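PDB 2PW6: uncharacterized protein ygiD from Escherichia coli, which opens the aromatic ring of DOPA between carbons 4 and 5 in vitro, as a zinc-dependent extradiol dioxygenase whose physiological substrate is unknown. Local coordinates for residues S55-T60 with G118-S123; Y85-P90 with G122-L127. All coordinates share one frame; numbering follows the deposited sequence.

Contact 1: residues S55-T60 with G118-S123. With ZN (zinc ion), chain C; ZN (zinc ion), chain B.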
# COMPACT_ATOMS: atom_id res chain seq x y z
N SER A 55 7.18 -10.84 -3.22
CA SER A 55 6.01 -10.02 -3.58
C SER A 55 6.28 -9.13 -4.77
O SER A 55 7.35 -8.56 -4.85
CB SER A 55 5.61 -9.09 -2.45
OG SER A 55 4.52 -8.28 -2.81
N ALA A 56 5.26 -8.98 -5.64
CA ALA A 56 5.19 -7.93 -6.69
C ALA A 56 5.66 -6.58 -6.20
O ALA A 56 6.29 -5.80 -6.91
CB ALA A 56 3.73 -7.79 -7.20
N HIS A 57 5.28 -6.28 -4.98
CA HIS A 57 5.52 -4.97 -4.43
C HIS A 57 6.93 -4.75 -3.81
O HIS A 57 7.19 -3.69 -3.34
CB HIS A 57 4.42 -4.66 -3.42
CG HIS A 57 3.05 -4.56 -4.02
ND1 HIS A 57 2.51 -3.35 -4.40
CD2 HIS A 57 2.11 -5.50 -4.31
CE1 HIS A 57 1.30 -3.54 -4.88
NE2 HIS A 57 1.03 -4.84 -4.85
N TRP A 58 7.84 -5.72 -3.85
CA TRP A 58 9.28 -5.50 -3.45
C TRP A 58 10.10 -5.61 -4.74
O TRP A 58 10.66 -6.64 -5.06
CB TRP A 58 9.77 -6.49 -2.35
CG TRP A 58 8.79 -6.60 -1.13
CD1 TRP A 58 8.16 -5.58 -0.47
CD2 TRP A 58 8.36 -7.79 -0.48
NE1 TRP A 58 7.35 -6.06 0.54
CE2 TRP A 58 7.47 -7.42 0.56
CE3 TRP A 58 8.68 -9.15 -0.64
CZ2 TRP A 58 6.87 -8.36 1.40
CZ3 TRP A 58 8.09 -10.08 0.21
CH2 TRP A 58 7.20 -9.68 1.21
N PHE A 59 10.09 -4.51 -5.50
CA PHE A 59 10.64 -4.43 -6.86
C PHE A 59 11.70 -3.32 -6.80
O PHE A 59 11.37 -2.14 -6.72
CB PHE A 59 9.49 -4.08 -7.83
CG PHE A 59 9.81 -4.25 -9.31
CD1 PHE A 59 10.35 -5.41 -9.81
CD2 PHE A 59 9.42 -3.24 -10.23
CE1 PHE A 59 10.58 -5.60 -11.19
CE2 PHE A 59 9.64 -3.41 -11.65
CZ PHE A 59 10.23 -4.59 -12.12
N THR A 60 12.97 -3.72 -6.78
CA THR A 60 14.08 -2.85 -6.33
C THR A 60 15.16 -2.93 -7.40
O THR A 60 15.18 -3.88 -8.11
CB THR A 60 14.71 -3.42 -4.98
OG1 THR A 60 15.10 -4.80 -5.17
CG2 THR A 60 13.73 -3.35 -3.83
N GLY A 118 7.45 -3.65 5.04
CA GLY A 118 5.99 -3.78 5.13
C GLY A 118 5.45 -4.74 4.07
O GLY A 118 5.98 -4.82 2.95
N PHE A 119 4.42 -5.49 4.43
CA PHE A 119 3.72 -6.36 3.50
C PHE A 119 2.66 -5.54 2.77
O PHE A 119 1.86 -4.86 3.41
CB PHE A 119 3.06 -7.52 4.25
CG PHE A 119 4.04 -8.54 4.79
CD1 PHE A 119 4.41 -9.64 4.02
CD2 PHE A 119 4.59 -8.39 6.05
CE1 PHE A 119 5.31 -10.58 4.49
CE2 PHE A 119 5.52 -9.33 6.54
CZ PHE A 119 5.87 -10.42 5.75
N ASP A 120 2.65 -5.59 1.44
CA ASP A 120 1.49 -5.09 0.68
C ASP A 120 0.16 -5.74 1.13
O ASP A 120 0.16 -6.88 1.61
CB ASP A 120 1.71 -5.32 -0.81
CG ASP A 120 2.04 -6.73 -1.13
OD1 ASP A 120 3.19 -7.16 -0.92
OD2 ASP A 120 1.18 -7.43 -1.65
N HIS A 121 -0.96 -5.04 0.97
CA HIS A 121 -2.27 -5.59 1.34
C HIS A 121 -2.57 -6.97 0.77
O HIS A 121 -3.15 -7.83 1.47
CB HIS A 121 -3.41 -4.66 0.96
CG HIS A 121 -3.93 -3.87 2.10
ND1 HIS A 121 -3.66 -2.52 2.25
CD2 HIS A 121 -4.68 -4.23 3.18
CE1 HIS A 121 -4.25 -2.08 3.35
NE2 HIS A 121 -4.86 -3.10 3.94
N GLY A 122 -2.20 -7.15 -0.49
CA GLY A 122 -2.42 -8.41 -1.18
C GLY A 122 -1.64 -9.56 -0.58
O GLY A 122 -2.17 -10.66 -0.46
N SER A 123 -0.37 -9.31 -0.24
CA SER A 123 0.51 -10.34 0.32
C SER A 123 0.10 -10.69 1.73
O SER A 123 0.02 -11.85 2.09
CB SER A 123 1.97 -9.86 0.34
OG SER A 123 2.53 -10.01 -0.96
ZN ZN C . -2.82 -0.97 0.45
ZN ZN B . -0.53 -6.06 -5.99
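Two serine hydroxyls grip Asp120 OD1: Ser55 OG donates to it over 2.6 Å, from above the carboxylate plane, and Ser123 OG reaches the same OD1 on its syn side at 2.9 Å. Ser123 OG also bonds Ser172. The other carboxylate oxygen takes the backbone N of Ser123, so Asp120 N-caps helix 121-130 while holding Ser55, at the corner of strand 50-60. A chi1 of 53° keeps Asp120 CG between the backbone N and the carbonyl carbon and turns the carboxylate to Ser55 OG and back to Ser123 N. Ser55 OG in turn accepts from the backbone N of His57, an ST turn within the type I turn from Ser55 to Trp58. Asp120 CB lies over one face of the His57 imidazole, 3.8 Å from the ring centroid. Further along, Trp58 NE1 donates to Gly118 O at 3.0 Å, with that oxygen close to the indole plane, and the edge of the indole's six-membered ring meets the face of Phe119 in an offset edge-to-face pair, planes at 68°. His57 NE2 binds zinc at 2.3 Å together with His22 and His234 of the same chain. With Asp120 and Ser55 behind this first-shell ligand, the contact joins a helix N-cap to the histidine zinc site of a LigB-type extradiol dioxygenase.

Contact 2: residues Y85-P90 with G122-L127; sequences YDTHYP and GSWGVL. With ZN (zinc ion), chain D.
Trp124 NE1 donates to the backbone O of His88 at 2.9 Å, the one hydrogen bond between loop 85-90 and the helical residues 122-127. The oxygen lies close to the indole plane, at the ring edge, but the N-H comes to it from well above the carbonyl plane. A chi1 of 177°, which sets Trp124 CG opposite the backbone N, carries the indole out to the loop.

Two CH-pi contacts cover ring faces. Thr87 CB sits over the five-membered ring of Trp124, 3.9 Å from its centroid and 15° off the normal. Leu127 CB lies over the face of Tyr89, also 3.9 Å from the ring centroid, the two side chains crossing at about a right angle.

Apolar contact closes the middle, where Tyr89 CB packs on Trp124 CD1 at 3.7 Å, near the plane of the indole. Were Trp124 replaced by an alanine, His88 O would probably lose this donor and a gap would be likely to open beneath Thr87 and beside Tyr89 CB.

The loop, running between strand 63-66 and helix 95-105, lies against one side of helix 121-130. Tyr89 OH bonds to Tyr131 O just past that helix, Phe119 packs on Trp124 and Leu127, and Met138 of strand 138-144 touches both Tyr89 and Leu127.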
# COMPACT_ATOMS: atom_id res chain seq x y z
N TYR A 85 2.81 0.65 4.32
CA TYR A 85 1.58 -0.19 4.20
C TYR A 85 0.77 -0.26 5.48
O TYR A 85 1.33 -0.36 6.58
CB TYR A 85 1.84 -1.60 3.66
CG TYR A 85 2.42 -1.62 2.29
CD1 TYR A 85 1.66 -1.21 1.18
CD2 TYR A 85 3.74 -2.01 2.09
CE1 TYR A 85 2.22 -1.20 -0.09
CE2 TYR A 85 4.30 -2.02 0.81
CZ TYR A 85 3.54 -1.60 -0.28
OH TYR A 85 4.12 -1.61 -1.53
N ASP A 86 -0.55 -0.14 5.32
CA ASP A 86 -1.46 -0.01 6.48
C ASP A 86 -1.78 -1.46 6.96
O ASP A 86 -2.93 -1.85 7.12
CB ASP A 86 -2.66 0.96 6.18
CG ASP A 86 -2.32 2.47 6.49
OD1 ASP A 86 -1.49 2.59 7.42
OD2 ASP A 86 -2.83 3.53 5.87
N THR A 87 -0.72 -2.24 7.17
CA THR A 87 -0.76 -3.70 7.49
C THR A 87 0.17 -4.15 8.68
O THR A 87 1.05 -3.42 9.13
CB THR A 87 -0.49 -4.59 6.21
OG1 THR A 87 0.91 -4.60 5.89
CG2 THR A 87 -1.30 -4.12 4.99
N HIS A 88 -0.03 -5.36 9.17
CA HIS A 88 0.81 -5.89 10.27
C HIS A 88 0.81 -7.42 10.25
O HIS A 88 -0.23 -8.05 10.42
CB HIS A 88 0.35 -5.34 11.63
CG HIS A 88 1.17 -5.80 12.80
ND1 HIS A 88 2.49 -5.42 12.98
CD2 HIS A 88 0.86 -6.59 13.86
CE1 HIS A 88 2.95 -5.96 14.09
NE2 HIS A 88 1.98 -6.67 14.64
N TYR A 89 1.97 -8.00 9.97
CA TYR A 89 2.12 -9.43 9.94
C TYR A 89 3.41 -9.79 10.68
O TYR A 89 4.49 -9.83 10.05
CB TYR A 89 2.11 -10.00 8.52
CG TYR A 89 1.96 -11.50 8.48
CD1 TYR A 89 0.72 -12.11 8.76
CD2 TYR A 89 3.06 -12.34 8.19
CE1 TYR A 89 0.59 -13.50 8.73
CE2 TYR A 89 2.93 -13.74 8.18
CZ TYR A 89 1.69 -14.31 8.45
OH TYR A 89 1.54 -15.70 8.41
N PRO A 90 3.30 -10.06 12.01
CA PRO A 90 4.47 -10.18 12.91
C PRO A 90 5.05 -11.60 12.93
O PRO A 90 5.17 -12.21 14.00
CB PRO A 90 3.89 -9.82 14.28
CG PRO A 90 2.42 -10.24 14.20
CD PRO A 90 2.03 -10.29 12.72
N GLY A 122 -2.20 -7.15 -0.49
CA GLY A 122 -2.42 -8.41 -1.18
C GLY A 122 -1.64 -9.56 -0.58
O GLY A 122 -2.17 -10.66 -0.46
N SER A 123 -0.37 -9.31 -0.24
CA SER A 123 0.51 -10.34 0.32
C SER A 123 0.10 -10.69 1.73
O SER A 123 0.02 -11.85 2.09
CB SER A 123 1.97 -9.86 0.34
OG SER A 123 2.53 -10.01 -0.96
N TRP A 124 -0.14 -9.65 2.51
CA TRP A 124 -0.70 -9.73 3.85
C TRP A 124 -2.03 -10.48 3.87
O TRP A 124 -2.30 -11.22 4.79
CB TRP A 124 -0.84 -8.32 4.39
CG TRP A 124 -1.47 -8.22 5.73
CD1 TRP A 124 -0.86 -8.37 6.94
CD2 TRP A 124 -2.83 -7.93 6.00
NE1 TRP A 124 -1.77 -8.20 7.95
CE2 TRP A 124 -2.99 -7.94 7.40
CE3 TRP A 124 -3.95 -7.68 5.19
CZ2 TRP A 124 -4.22 -7.69 8.03
CZ3 TRP A 124 -5.18 -7.44 5.80
CH2 TRP A 124 -5.30 -7.44 7.22
N GLY A 125 -2.85 -10.27 2.83
CA GLY A 125 -4.12 -10.93 2.65
C GLY A 125 -3.95 -12.41 2.42
O GLY A 125 -4.72 -13.23 2.97
N VAL A 126 -2.95 -12.78 1.62
CA VAL A 126 -2.65 -14.20 1.42
C VAL A 126 -2.09 -14.86 2.69
O VAL A 126 -2.50 -15.96 3.04
CB VAL A 126 -1.70 -14.46 0.24
CG1 VAL A 126 -1.14 -15.89 0.30
CG2 VAL A 126 -2.43 -14.21 -1.09
N LEU A 127 -1.17 -14.19 3.37
CA LEU A 127 -0.52 -14.73 4.55
C LEU A 127 -1.45 -14.81 5.78
O LEU A 127 -1.40 -15.80 6.50
CB LEU A 127 0.77 -13.96 4.87
CG LEU A 127 1.92 -14.09 3.87
CD1 LEU A 127 2.98 -13.10 4.19
CD2 LEU A 127 2.52 -15.50 3.80
ZN ZN D . -2.60 4.93 6.46

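How the contacts relate
Both contacts are buried and use helix 121-130, sharing Gly122 and Ser123, with centres about 9 Å apart. Contact 1 lies deeper, its centre about 10 Å from the chain's centre against about 14 Å for contact 2, and joins the helix start to strand 50-60 of the central sheet; contact 2 lays a loop on the next turns. Chemistry follows place: a shared carboxylate and hydroxyls beside the zinc in contact 1, mostly ring faces and aliphatic carbons in contact 2. Phe119 bridges them, its O probably hydrogen-bonded to Thr87 OG1 at 2.7 Å. Both also touch the assembly's second subunit, contact 1 through His57 and His121, contact 2 through loop 85-90, where His88 meets Arg180 of that subunit.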